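Local coordinates for PexRD2 family secreted RxLR effector peptide, putative (Phytophthora infestans, PDB 3ZRG), which acts as a secreted RxLR effector that enhances pathogen colonization of Nicotiana benthamiana leaves and induces a weak cell death response there, at residues 49-52 and 53-57. Numbering follows the deposited sequence.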
loop_
_atom_site.group_PDB
_atom_site.type_symbol
_atom_site.label_atom_id
_atom_site.label_comp_id
_atom_site.label_asym_id
_atom_site.label_seq_id
_atom_site.Cartn_x
_atom_site.Cartn_y
_atom_site.Cartn_z
ATOM N N LEU A 49 13.182 -2.158 -3.548
ATOM C CA LEU A 49 12.856 -1.237 -4.637
ATOM C C LEU A 49 11.391 -1.426 -5.051
ATOM O O LEU A 49 10.681 -0.460 -5.303
ATOM C CB LEU A 49 13.782 -1.515 -5.823
ATOM C CG LEU A 49 13.493 -0.761 -7.118
ATOM C CD1 LEU A 49 13.424 0.724 -6.812
ATOM C CD2 LEU A 49 14.462 -1.051 -8.220
ATOM N N LYS A 50 10.935 -2.674 -5.070
ATOM C CA LYS A 50 9.551 -2.954 -5.455
ATOM C C LYS A 50 8.544 -2.286 -4.532
ATOM O O LYS A 50 7.561 -1.700 -5.005
ATOM C CB LYS A 50 9.314 -4.460 -5.531
ATOM C CG LYS A 50 9.841 -5.072 -6.766
ATOM C CD LYS A 50 9.662 -6.576 -6.732
ATOM C CE LYS A 50 9.895 -7.192 -8.088
ATOM N NZ LYS A 50 9.527 -8.630 -8.073
ATOM N N MET A 51 8.786 -2.331 -3.221
ATOM C CA MET A 51 7.864 -1.682 -2.270
ATOM C C MET A 51 7.925 -0.161 -2.387
ATOM O O MET A 51 6.909 0.498 -2.248
ATOM C CB MET A 51 8.200 -2.075 -0.838
ATOM C CG MET A 51 7.155 -1.699 0.161
ATOM S SD MET A 51 5.520 -2.389 -0.180
ATOM C CE MET A 51 4.629 -2.010 1.299
ATOM N N LYS A 52 9.112 0.372 -2.637
ATOM C CA LYS A 52 9.286 1.813 -2.837
ATOM C C LYS A 52 8.403 2.273 -4.020
ATOM O O LYS A 52 7.720 3.276 -3.930
ATOM C CB LYS A 52 10.757 2.164 -3.062
ATOM C CG LYS A 52 11.024 3.687 -3.159
ATOM C CD LYS A 52 12.428 3.998 -3.608
ATOM C CE LYS A 52 13.448 3.649 -2.569
ATOM N NZ LYS A 52 13.340 4.472 -1.336
ATOM N N LYS A 53 8.420 1.517 -5.107
ATOM C CA LYS A 53 7.633 1.829 -6.285
ATOM C C LYS A 53 6.168 1.710 -5.958
ATOM O O LYS A 53 5.366 2.584 -6.318
ATOM C CB LYS A 53 7.973 0.873 -7.453
ATOM C CG LYS A 53 9.297 1.129 -8.176
ATOM C CD LYS A 53 9.448 -0.001 -9.253
ATOM C CE LYS A 53 10.728 -0.046 -9.990
ATOM N NZ LYS A 53 10.558 -1.120 -11.025
ATOM N N LEU A 54 5.784 0.627 -5.280
ATOM C CA LEU A 54 4.376 0.433 -4.923
ATOM C C LEU A 54 3.799 1.594 -4.074
ATOM O O LEU A 54 2.682 2.127 -4.317
ATOM C CB LEU A 54 4.214 -0.909 -4.217
ATOM C CG LEU A 54 2.774 -1.233 -3.828
ATOM C CD1 LEU A 54 1.796 -1.297 -5.074
ATOM C CD2 LEU A 54 2.765 -2.483 -2.970
ATOM N N LEU A 55 4.574 2.009 -3.077
ATOM C CA LEU A 55 4.127 3.059 -2.168
ATOM C C LEU A 55 4.129 4.408 -2.903
ATOM O O LEU A 55 3.291 5.239 -2.625
ATOM C CB LEU A 55 5.005 3.080 -0.933
ATOM C CG LEU A 55 4.790 1.890 0.001
ATOM C CD1 LEU A 55 5.852 2.006 1.133
ATOM C CD2 LEU A 55 3.341 1.841 0.531
ATOM N N ARG A 56 5.059 4.637 -3.828
ATOM C CA ARG A 56 5.044 5.798 -4.703
ATOM C C ARG A 56 3.725 5.918 -5.488
ATOM O O ARG A 56 3.092 6.978 -5.554
ATOM C CB ARG A 56 6.211 5.671 -5.691
ATOM C CG ARG A 56 6.461 6.920 -6.462
ATOM C CD ARG A 56 6.495 8.097 -5.510
ATOM N NE ARG A 56 6.276 9.339 -6.219
ATOM C CZ ARG A 56 5.141 10.033 -6.191
ATOM N NH1 ARG A 56 4.099 9.623 -5.443
ATOM N NH2 ARG A 56 5.079 11.154 -6.902
ATOM N N TYR A 57 3.369 4.811 -6.124
ATOM C CA TYR A 57 2.093 4.723 -6.895
ATOM C C TYR A 57 0.867 4.951 -6.000
ATOM O O TYR A 57 -0.035 5.669 -6.372
ATOM C CB TYR A 57 2.026 3.424 -7.690
ATOM C CG TYR A 57 0.851 3.441 -8.677
ATOM C CD1 TYR A 57 0.683 4.482 -9.591
ATOM C CD2 TYR A 57 -0.111 2.459 -8.642
ATOM C CE1 TYR A 57 -0.348 4.491 -10.473
ATOM C CE2 TYR A 57 -1.175 2.470 -9.491
ATOM C CZ TYR A 57 -1.304 3.486 -10.426
ATOM O OH TYR A 57 -2.368 3.550 -11.327
#
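Met51 sets CG opposite its backbone N (chi1 -168°) and then bends at chi2 (58°), which carries the thioether along the helix toward Leu54 and Leu55. This is the first part of helix 49-63, the last helix of the WY-like effector domain. SD of Met51 lies 3.9 Å from CD2 of Leu54. CG of Met51 meets CD1 of Leu55 at 4.0 Å, and CE of Met51 touches CG and CD2 of Leu55. The thioether therefore bridges two leucines, three and four residues further on. All three side chains are buried and also pack on the second subunit: Met51 on its Leu55, Leu54 on its Leu58, and Leu55 on its Met42. This face of the helix thus joins the two subunits. Leu54 also reaches Val19, Tyr22 and Ala23 of helix 19-25 in its own chain.

Around the helix from this apolar face, Lys53, with CG anti to its carbonyl carbon (chi1 -76°), runs back as an extended chain and passes across Leu49 at a slant. CE of Lys53 lies 4.1 Å from CG of Leu49. The backbone is regular alpha-helix: N-H groups of Lys53 to Arg56 bond to carbonyl oxygens of Leu49 to Lys52, each four residues earlier. NZ of Lys50 is hydrogen-bonded to Leu26 O in the same chain. N of Leu55 donates to O of Met51 at 2.9 Å, while CG of Leu55 packs against O of Met51 at 3.4 Å.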